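UPF0098 protein YbcL (Escherichia coli, PDB 1FUX) is of unknown function but belongs to the phosphatidylethanolamine-binding protein family, a periplasmic homodimer related to a Raf kinase inhibitor protein. Local coordinates at residues K123-T129 and N150-E156; F3-E9 and P34-G40; S47-V52 and H65-I71. All coordinates share one frame; numbering follows the deposited sequence.

Interaction 1 (K123-T129 and N150-E156); sequences KVWALKT and NKIATAE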
loop_
_atom_site.group_PDB
_atom_site.type_symbol
_atom_site.label_atom_id
_atom_site.label_comp_id
_atom_site.label_asym_id
_atom_site.label_seq_id
_atom_site.Cartn_x
_atom_site.Cartn_y
_atom_site.Cartn_z
ATOM N N LYS A 123 7.580 13.541 4.596
ATOM C CA LYS A 123 7.708 14.400 3.432
ATOM C C LYS A 123 6.574 15.383 3.266
ATOM O O LYS A 123 5.387 15.082 3.381
ATOM C CB LYS A 123 7.729 13.412 2.230
ATOM C CG LYS A 123 7.806 14.039 0.824
ATOM C CD LYS A 123 8.345 12.874 -0.037
ATOM C CE LYS A 123 8.257 13.112 -1.525
ATOM N NZ LYS A 123 8.562 11.823 -2.253
ATOM N N VAL A 124 6.929 16.681 3.049
ATOM C CA VAL A 124 5.914 17.663 2.783
ATOM C C VAL A 124 5.901 17.991 1.291
ATOM O O VAL A 124 6.971 18.123 0.687
ATOM C CB VAL A 124 6.216 18.999 3.563
ATOM C CG1 VAL A 124 4.998 19.874 3.353
ATOM C CG2 VAL A 124 6.441 18.631 5.023
ATOM N N TRP A 125 4.755 18.128 0.691
ATOM C CA TRP A 125 4.510 18.384 -0.700
ATOM C C TRP A 125 3.819 19.729 -0.936
ATOM O O TRP A 125 2.800 19.993 -0.302
ATOM C CB TRP A 125 3.548 17.360 -1.344
ATOM C CG TRP A 125 3.920 15.931 -1.091
ATOM C CD1 TRP A 125 3.986 15.293 0.123
ATOM C CD2 TRP A 125 4.218 14.926 -2.078
ATOM N NE1 TRP A 125 4.361 13.967 -0.029
ATOM C CE2 TRP A 125 4.457 13.718 -1.377
ATOM C CE3 TRP A 125 4.275 14.963 -3.474
ATOM C CZ2 TRP A 125 4.765 12.545 -2.060
ATOM C CZ3 TRP A 125 4.602 13.793 -4.136
ATOM C CH2 TRP A 125 4.822 12.618 -3.429
ATOM N N ALA A 126 4.340 20.486 -1.883
ATOM C CA ALA A 126 3.757 21.736 -2.350
ATOM C C ALA A 126 3.044 21.371 -3.657
ATOM O O ALA A 126 3.707 20.878 -4.591
ATOM C CB ALA A 126 4.751 22.836 -2.671
ATOM N N LEU A 127 1.743 21.524 -3.707
ATOM C CA LEU A 127 1.020 21.095 -4.896
ATOM C C LEU A 127 0.417 22.252 -5.692
ATOM O O LEU A 127 -0.028 23.272 -5.140
ATOM C CB LEU A 127 -0.095 20.155 -4.459
ATOM C CG LEU A 127 0.343 19.022 -3.508
ATOM C CD1 LEU A 127 -0.882 18.402 -2.864
ATOM C CD2 LEU A 127 1.210 18.014 -4.229
ATOM N N LYS A 128 0.279 21.986 -7.003
ATOM C CA LYS A 128 -0.297 22.952 -7.922
ATOM C C LYS A 128 -1.807 22.942 -7.984
ATOM O O LYS A 128 -2.381 23.643 -8.836
ATOM C CB LYS A 128 0.245 22.703 -9.346
ATOM C CG LYS A 128 -0.361 21.491 -10.052
ATOM C CD LYS A 128 0.376 21.273 -11.372
ATOM C CE LYS A 128 0.190 19.866 -11.917
ATOM N NZ LYS A 128 1.347 19.474 -12.784
ATOM N N THR A 129 -2.518 22.228 -7.129
ATOM C CA THR A 129 -3.955 22.187 -7.110
ATOM C C THR A 129 -4.496 22.493 -5.700
ATOM O O THR A 129 -3.791 22.171 -4.749
ATOM C CB THR A 129 -4.526 20.787 -7.416
ATOM O OG1 THR A 129 -3.647 20.156 -8.348
ATOM C CG2 THR A 129 -5.932 20.959 -7.941
ATOM N N ASN A 150 0.494 16.179 -9.029
ATOM C CA ASN A 150 0.286 17.608 -8.727
ATOM C C ASN A 150 1.471 18.235 -8.042
ATOM O O ASN A 150 1.435 19.416 -7.632
ATOM C CB ASN A 150 -0.985 17.715 -7.876
ATOM C CG ASN A 150 -2.216 17.337 -8.668
ATOM O OD1 ASN A 150 -2.740 18.153 -9.426
ATOM N ND2 ASN A 150 -2.725 16.124 -8.571
ATOM N N LYS A 151 2.566 17.527 -7.878
ATOM C CA LYS A 151 3.763 18.026 -7.231
ATOM C C LYS A 151 4.427 19.248 -7.891
ATOM O O LYS A 151 4.670 19.218 -9.096
ATOM C CB LYS A 151 4.842 16.946 -7.223
ATOM C CG LYS A 151 6.003 17.185 -6.287
ATOM C CD LYS A 151 7.077 16.099 -6.502
ATOM C CE LYS A 151 8.467 16.651 -6.209
ATOM N NZ LYS A 151 9.487 15.607 -5.868
ATOM N N ILE A 152 4.789 20.238 -7.083
ATOM C CA ILE A 152 5.622 21.356 -7.515
ATOM C C ILE A 152 6.990 21.065 -6.920
ATOM O O ILE A 152 8.021 21.047 -7.573
ATOM C CB ILE A 152 5.120 22.735 -7.035
ATOM C CG1 ILE A 152 3.731 22.994 -7.554
ATOM C CG2 ILE A 152 6.110 23.828 -7.444
ATOM C CD1 ILE A 152 3.200 24.413 -7.421
ATOM N N ALA A 153 7.026 20.831 -5.587
ATOM C CA ALA A 153 8.254 20.563 -4.887
ATOM C C ALA A 153 8.043 19.732 -3.622
ATOM O O ALA A 153 6.896 19.658 -3.153
ATOM C CB ALA A 153 8.924 21.876 -4.444
ATOM N N THR A 154 9.078 19.106 -3.085
ATOM C CA THR A 154 8.923 18.363 -1.835
ATOM C C THR A 154 10.146 18.593 -0.960
ATOM O O THR A 154 11.284 18.926 -1.376
ATOM C CB THR A 154 8.655 16.840 -2.002
ATOM O OG1 THR A 154 9.841 16.235 -2.523
ATOM C CG2 THR A 154 7.459 16.545 -2.903
ATOM N N ALA A 155 9.963 18.432 0.369
ATOM C CA ALA A 155 11.041 18.484 1.310
ATOM C C ALA A 155 10.810 17.352 2.336
ATOM O O ALA A 155 9.644 17.102 2.656
ATOM C CB ALA A 155 11.108 19.801 2.083
ATOM N N GLU A 156 11.859 16.785 2.844
ATOM C CA GLU A 156 11.619 15.668 3.773
ATOM C C GLU A 156 12.634 15.557 4.880
ATOM O O GLU A 156 13.755 16.090 4.855
ATOM C CB GLU A 156 11.553 14.403 2.884
ATOM C CG GLU A 156 12.889 13.963 2.361
ATOM C CD GLU A 156 12.828 12.996 1.194
ATOM O OE1 GLU A 156 13.115 11.796 1.369
ATOM O OE2 GLU A 156 12.507 13.457 0.074
HETATM O O HOH W 1 11.394 11.891 -1.990
HETATM O O HOH W 2 8.308 13.049 -4.895
#
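Strands 118-127 and 151-161 pair antiparallel here at one border of the five-stranded sheet of the PEBP fold. Val124 and Ala155 form a hydrogen-bonded pair, with Val124 N 2.8 Å from Ala155 O. The Ala126 N bond to Ala153 O is almost straight, at 178°. Next to it lies a classic beta bulge. Ile152 and Ala153 both face Ala126, and Ala126 O takes a bond from Ile152 N at 2.8 Å and a weak one from Ala153 N. Past the bulge, Lys128 N bonds to Asn150 O.

On the Trp125 side of the sheet, Thr154 CG2 lies 3.5 Å above the plane of the Trp125 ring, out toward its rim. Lys123 CE sits on the same side of the ring. The lysine reaches it because CG is anti to the backbone N (chi1 178°) and the chain runs on extended. Its NZ meets Glu156 OE2 through a water, and a second water joins NZ to Lys151 NZ.

Strand 47-54 pairs with the other edge of 118-127; Trp125 NE1 also bonds to Thr51 OG1. Leu147 of helix 140-148 packs on Trp125 and Leu127, while Val5 of strand 4-6 touches Val124 and Ala155.

Interaction 2 (F3-E9 and P34-G40); sequences FQVTSNE and PSLTWSG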
loop_
_atom_site.group_PDB
_atom_site.type_symbol
_atom_site.label_atom_id
_atom_site.label_comp_id
_atom_site.label_asym_id
_atom_site.label_seq_id
_atom_site.Cartn_x
_atom_site.Cartn_y
_atom_site.Cartn_z
ATOM N N PHE A 3 12.522 24.649 -1.322
ATOM C CA PHE A 3 11.440 24.209 -0.392
ATOM C C PHE A 3 11.999 23.420 0.767
ATOM O O PHE A 3 12.770 22.478 0.572
ATOM C CB PHE A 3 10.337 23.480 -1.105
ATOM C CG PHE A 3 9.073 23.147 -0.372
ATOM C CD1 PHE A 3 8.306 24.108 0.271
ATOM C CD2 PHE A 3 8.627 21.834 -0.314
ATOM C CE1 PHE A 3 7.119 23.834 0.905
ATOM C CE2 PHE A 3 7.437 21.540 0.324
ATOM C CZ PHE A 3 6.667 22.512 0.942
ATOM N N GLN A 4 11.709 23.798 2.027
ATOM C CA GLN A 4 12.329 23.164 3.169
ATOM C C GLN A 4 11.309 22.848 4.291
ATOM O O GLN A 4 10.250 23.433 4.227
ATOM C CB GLN A 4 13.418 24.086 3.775
ATOM C CG GLN A 4 14.670 24.332 2.952
ATOM C CD GLN A 4 15.234 25.740 3.135
ATOM O OE1 GLN A 4 15.604 26.078 4.243
ATOM N NE2 GLN A 4 15.268 26.524 2.066
ATOM N N VAL A 5 11.647 21.939 5.144
ATOM C CA VAL A 5 10.779 21.553 6.285
ATOM C C VAL A 5 11.672 21.292 7.481
ATOM O O VAL A 5 12.796 20.787 7.385
ATOM C CB VAL A 5 9.866 20.355 5.999
ATOM C CG1 VAL A 5 10.643 19.118 5.643
ATOM C CG2 VAL A 5 8.936 20.070 7.199
ATOM N N THR A 6 11.194 21.656 8.689
ATOM C CA THR A 6 11.891 21.427 9.927
ATOM C C THR A 6 10.932 20.791 10.971
ATOM O O THR A 6 9.733 20.828 10.727
ATOM C CB THR A 6 12.382 22.732 10.595
ATOM O OG1 THR A 6 11.276 23.599 10.891
ATOM C CG2 THR A 6 13.305 23.471 9.633
ATOM N N SER A 7 11.507 20.310 12.059
ATOM C CA SER A 7 10.663 19.738 13.112
ATOM C C SER A 7 11.381 19.936 14.454
ATOM O O SER A 7 12.582 19.766 14.606
ATOM C CB SER A 7 10.315 18.248 12.931
ATOM O OG SER A 7 9.718 17.763 14.154
ATOM N N ASN A 8 10.546 20.098 15.488
ATOM C CA ASN A 8 11.088 20.234 16.846
ATOM C C ASN A 8 11.264 18.872 17.506
ATOM O O ASN A 8 11.969 18.702 18.515
ATOM C CB ASN A 8 10.108 21.080 17.676
ATOM C CG ASN A 8 9.679 22.395 17.091
ATOM O OD1 ASN A 8 10.498 23.261 16.733
ATOM N ND2 ASN A 8 8.372 22.682 16.993
ATOM N N GLU A 9 10.618 17.848 16.921
ATOM C CA GLU A 9 10.662 16.513 17.480
ATOM C C GLU A 9 11.426 15.456 16.693
ATOM O O GLU A 9 11.794 14.433 17.278
ATOM C CB GLU A 9 9.244 15.952 17.652
ATOM C CG GLU A 9 8.337 16.693 18.613
ATOM C CD GLU A 9 7.794 18.003 18.119
ATOM O OE1 GLU A 9 7.461 18.189 16.940
ATOM O OE2 GLU A 9 7.685 18.941 18.967
ATOM N N PRO A 34 4.759 13.984 14.831
ATOM C CA PRO A 34 5.602 15.143 15.174
ATOM C C PRO A 34 5.190 16.411 14.468
ATOM O O PRO A 34 4.574 16.425 13.386
ATOM C CB PRO A 34 6.966 14.620 14.688
ATOM C CG PRO A 34 6.589 13.920 13.407
ATOM C CD PRO A 34 5.393 13.065 13.836
ATOM N N SER A 35 5.556 17.584 15.053
ATOM C CA SER A 35 5.270 18.839 14.386
ATOM C C SER A 35 6.196 18.941 13.160
ATOM O O SER A 35 7.228 18.302 13.093
ATOM C CB SER A 35 5.522 20.096 15.248
ATOM O OG SER A 35 6.915 20.159 15.557
ATOM N N LEU A 36 5.811 19.764 12.219
ATOM C CA LEU A 36 6.529 20.058 10.977
ATOM C C LEU A 36 6.253 21.516 10.588
ATOM O O LEU A 36 5.123 22.001 10.609
ATOM C CB LEU A 36 6.033 19.190 9.783
ATOM C CG LEU A 36 6.242 17.675 9.991
ATOM C CD1 LEU A 36 5.424 16.825 9.005
ATOM C CD2 LEU A 36 7.709 17.277 9.895
ATOM N N THR A 37 7.328 22.227 10.226
ATOM C CA THR A 37 7.139 23.609 9.777
ATOM C C THR A 37 7.909 23.747 8.418
ATOM O O THR A 37 9.101 23.489 8.455
ATOM C CB THR A 37 7.793 24.617 10.747
ATOM O OG1 THR A 37 7.310 24.347 12.077
ATOM C CG2 THR A 37 7.458 26.061 10.349
ATOM N N TRP A 38 7.211 24.168 7.434
ATOM C CA TRP A 38 7.896 24.317 6.136
ATOM C C TRP A 38 8.043 25.765 5.701
ATOM O O TRP A 38 7.241 26.650 6.046
ATOM C CB TRP A 38 7.140 23.481 5.116
ATOM C CG TRP A 38 5.674 23.637 4.992
ATOM C CD1 TRP A 38 5.001 24.430 4.124
ATOM C CD2 TRP A 38 4.644 22.930 5.727
ATOM N NE1 TRP A 38 3.648 24.276 4.227
ATOM C CE2 TRP A 38 3.412 23.337 5.230
ATOM C CE3 TRP A 38 4.681 21.966 6.761
ATOM C CZ2 TRP A 38 2.165 22.875 5.694
ATOM C CZ3 TRP A 38 3.443 21.502 7.224
ATOM C CH2 TRP A 38 2.201 21.944 6.709
ATOM N N SER A 39 9.007 25.950 4.806
ATOM C CA SER A 39 9.294 27.291 4.295
ATOM C C SER A 39 9.833 27.188 2.879
ATOM O O SER A 39 10.040 26.098 2.317
ATOM C CB SER A 39 10.335 27.966 5.191
ATOM O OG SER A 39 11.614 27.356 4.907
ATOM N N GLY A 40 10.104 28.350 2.278
ATOM C CA GLY A 40 10.569 28.271 0.874
ATOM C C GLY A 40 9.368 27.887 0.037
ATOM O O GLY A 40 9.560 27.352 -1.067
#
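Backbone bonds join Gln4 to Ser39 and Thr6 to Thr37 as antiparallel hydrogen-bonded pairs. Gln4 N is 2.9 Å from Ser39 O and Thr6 N 2.8 Å from Thr37 O; each pair has the reciprocal bond too. Val5 and Trp38 form the non-hydrogen-bonded pair between them.

Apolar contacts lie on the Val5 and Trp38 side. A chi1 of 60° leaves Val5 CG2 anti to the backbone N, where it meets Leu36 CB at 4.0 Å. The Phe3 and Trp38 side chains run alongside each other. Phe3 CE1 is 3.9 Å from Trp38 CD1, with the ring planes inclined at 63°.

This is an edge pairing of a three-stranded antiparallel sheet, ordered 4-6, 36-39, 77-78. The sheet packs on the larger one: Val5 and Leu36 rest on Ile157, and Trp38 on Val124 and Phe48.

Polar side chains hold the end beyond the strands. Ser7 OG donates to Ser35 O at 2.8 Å. It also accepts from Glu9 N at 2.9 Å; this second bond closes an ST turn. With an alanine at Ser7, Ser35 O would probably lose its hydroxyl donor and Glu9 N its acceptor, leaving the turn freer to shift. Glu9 OE1 accepts from Ser35 N at 2.7 Å, on the anti side and 34° out of the carboxylate plane. Ser35 OG lies 2.5 Å from Glu9 OE1, so short that its exact length is doubtful.

Interaction 3 (S47-V52 and H65-I71); sequences SFAVTV and HWTVVNI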
loop_
_atom_site.group_PDB
_atom_site.type_symbol
_atom_site.label_atom_id
_atom_site.label_comp_id
_atom_site.label_asym_id
_atom_site.label_seq_id
_atom_site.Cartn_x
_atom_site.Cartn_y
_atom_site.Cartn_z
ATOM N N SER A 47 -1.972 24.239 -2.294
ATOM C CA SER A 47 -2.245 23.380 -1.162
ATOM C C SER A 47 -0.969 22.583 -0.804
ATOM O O SER A 47 0.020 22.514 -1.551
ATOM C CB SER A 47 -3.412 22.429 -1.279
ATOM O OG SER A 47 -3.125 21.405 -2.223
ATOM N N PHE A 48 -1.028 22.035 0.414
ATOM C CA PHE A 48 0.106 21.225 0.865
ATOM C C PHE A 48 -0.363 19.807 1.261
ATOM O O PHE A 48 -1.562 19.577 1.428
ATOM C CB PHE A 48 0.810 21.833 2.094
ATOM C CG PHE A 48 1.407 23.202 1.839
ATOM C CD1 PHE A 48 0.673 24.344 2.177
ATOM C CD2 PHE A 48 2.659 23.313 1.283
ATOM C CE1 PHE A 48 1.267 25.596 1.947
ATOM C CE2 PHE A 48 3.242 24.558 1.026
ATOM C CZ PHE A 48 2.523 25.699 1.387
ATOM N N ALA A 49 0.627 18.906 1.293
ATOM C CA ALA A 49 0.247 17.527 1.715
ATOM C C ALA A 49 1.400 17.013 2.531
ATOM O O ALA A 49 2.543 17.497 2.383
ATOM C CB ALA A 49 -0.073 16.708 0.484
ATOM N N VAL A 50 1.158 16.065 3.459
ATOM C CA VAL A 50 2.271 15.483 4.201
ATOM C C VAL A 50 2.122 13.938 4.082
ATOM O O VAL A 50 0.992 13.491 4.257
ATOM C CB VAL A 50 2.314 15.871 5.692
ATOM C CG1 VAL A 50 3.365 15.091 6.488
ATOM C CG2 VAL A 50 2.702 17.364 5.742
ATOM N N THR A 51 3.207 13.228 3.818
ATOM C CA THR A 51 3.106 11.766 3.779
ATOM C C THR A 51 4.213 11.231 4.655
ATOM O O THR A 51 5.279 11.829 4.835
ATOM C CB THR A 51 3.232 11.115 2.371
ATOM O OG1 THR A 51 4.436 11.533 1.717
ATOM C CG2 THR A 51 2.012 11.435 1.502
ATOM N N VAL A 52 4.040 9.979 5.187
ATOM C CA VAL A 52 5.039 9.342 6.010
ATOM C C VAL A 52 5.092 7.898 5.466
ATOM O O VAL A 52 4.052 7.211 5.430
ATOM C CB VAL A 52 4.747 9.310 7.515
ATOM C CG1 VAL A 52 5.851 8.580 8.263
ATOM C CG2 VAL A 52 4.532 10.758 8.012
ATOM N N HIS A 65 2.512 5.281 6.626
ATOM C CA HIS A 65 2.210 5.573 8.025
ATOM C C HIS A 65 1.253 6.743 8.175
ATOM O O HIS A 65 0.562 6.858 9.206
ATOM C CB HIS A 65 3.563 5.940 8.705
ATOM C CG HIS A 65 4.341 4.686 9.030
ATOM N ND1 HIS A 65 4.269 4.019 10.233
ATOM C CD2 HIS A 65 5.241 4.008 8.272
ATOM C CE1 HIS A 65 5.077 2.955 10.199
ATOM N NE2 HIS A 65 5.677 2.920 8.982
ATOM N N TRP A 66 1.214 7.646 7.199
ATOM C CA TRP A 66 0.273 8.780 7.327
ATOM C C TRP A 66 0.075 9.460 5.996
ATOM O O TRP A 66 1.073 9.588 5.259
ATOM C CB TRP A 66 0.987 9.825 8.231
ATOM C CG TRP A 66 0.089 10.931 8.728
ATOM C CD1 TRP A 66 -1.277 10.928 8.864
ATOM C CD2 TRP A 66 0.559 12.173 9.302
ATOM N NE1 TRP A 66 -1.671 12.112 9.469
ATOM C CE2 TRP A 66 -0.563 12.883 9.726
ATOM C CE3 TRP A 66 1.828 12.738 9.451
ATOM C CZ2 TRP A 66 -0.505 14.183 10.288
ATOM C CZ3 TRP A 66 1.915 14.022 10.045
ATOM C CH2 TRP A 66 0.750 14.727 10.467
ATOM N N THR A 67 -1.089 9.980 5.671
ATOM C CA THR A 67 -1.240 10.824 4.491
ATOM C C THR A 67 -2.194 11.946 4.956
ATOM O O THR A 67 -3.270 11.627 5.468
ATOM C CB THR A 67 -1.842 10.174 3.215
ATOM O OG1 THR A 67 -3.156 9.697 3.495
ATOM C CG2 THR A 67 -1.004 8.994 2.729
ATOM N N VAL A 68 -1.837 13.186 4.657
ATOM C CA VAL A 68 -2.724 14.301 4.969
ATOM C C VAL A 68 -2.685 15.222 3.717
ATOM O O VAL A 68 -1.566 15.496 3.308
ATOM C CB VAL A 68 -2.217 15.332 6.005
ATOM C CG1 VAL A 68 -3.352 16.314 6.364
ATOM C CG2 VAL A 68 -1.638 14.693 7.209
ATOM N N VAL A 69 -3.846 15.572 3.199
ATOM C CA VAL A 69 -3.779 16.405 1.993
ATOM C C VAL A 69 -4.755 17.556 2.200
ATOM O O VAL A 69 -5.483 17.613 3.206
ATOM C CB VAL A 69 -4.108 15.661 0.699
ATOM C CG1 VAL A 69 -3.223 14.419 0.464
ATOM C CG2 VAL A 69 -5.547 15.183 0.673
ATOM N N ASN A 70 -4.763 18.445 1.185
ATOM C CA ASN A 70 -5.693 19.580 1.203
ATOM C C ASN A 70 -5.389 20.509 2.375
ATOM O O ASN A 70 -6.277 21.203 2.906
ATOM C CB ASN A 70 -7.142 19.142 1.116
ATOM C CG ASN A 70 -7.553 18.350 -0.129
ATOM O OD1 ASN A 70 -6.818 18.339 -1.099
ATOM N ND2 ASN A 70 -8.699 17.689 -0.130
ATOM N N ILE A 71 -4.114 20.609 2.708
ATOM C CA ILE A 71 -3.681 21.603 3.676
ATOM C C ILE A 71 -3.744 22.932 2.894
ATOM O O ILE A 71 -3.110 23.083 1.845
ATOM C CB ILE A 71 -2.331 21.320 4.274
ATOM C CG1 ILE A 71 -2.333 19.964 5.042
ATOM C CG2 ILE A 71 -1.979 22.449 5.237
ATOM C CD1 ILE A 71 -0.914 19.460 5.256
HETATM O O HOH W 3 -3.881 18.895 -1.471
#
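Val52 packs tightly against Trp66 and His65. Its CG2 lies in the plane of the indole at the ring edge, 3.6 Å from Trp66 CE3. Its other branch, CG1, turns to His65 and stops 3.5 Å from His65 CB. The two branches part this way because CG1 stands anti to the backbone N (chi1 178°) and CG2 anti to the carbonyl carbon. Val50 CG1 adds a contact 4.0 Å from Trp66 CZ3. Val68 CG2 covers one face of the same ring, near its rim. The indole is further fixed by a bond from NE1 to Gln96 OE1.

The two strands form the antiparallel beta hairpin 47-54 and 63-72, within the five-stranded sheet of the PEBP fold. Paired backbone bonds join Val50 to Val68, with Val50 N 2.8 Å from Val68 O. A classic beta bulge sets His65 and Trp66 both opposite Val52. Val52 O accepts from His65 N at 2.7 Å and weakly from Trp66 N.

The other end is looser, though still buried. The register slips by one residue between Phe48 and Val50, a second bulge. Asn70 there has positive phi (64°). Its CB points away from strand 47-54, and its OD1 accepts from Ile132 N. A water bridges the strands here: it donates to Ser47 OG, which is also hydrogen-bonded to Thr129 O, and accepts from Asn70 N at 2.8 Å. Direct pairing resumes at Phe48 and Ile71, where Phe48 N lies 2.7 Å from Ile71 O, in the carbonyl plane and on a lone pair. Phe48 CB and Ile71 CB touch at 3.9 Å.

From the N terminus, interaction 2 comes first. It brings 3-9 against 34-40 and closes a loop of 24 residues that holds the small hairpin 23-24 and 27-28. Interaction 3 follows and closes a shorter loop, of 12 residues, in the hairpin 47-54 and 63-72. Interaction 1 comes last. Its 20-residue connection carries helix 140-148. The three loops run in series, and none nests in or crosses another. Interactions 3 and 1 share the five-stranded sheet, because strands 47-54 and 118-127 are neighbours in it. Interaction 2 belongs to the three-stranded sheet. Phe3 packs against Thr154 and Phe48, so residues of all three contacts meet where the two sheets face each other.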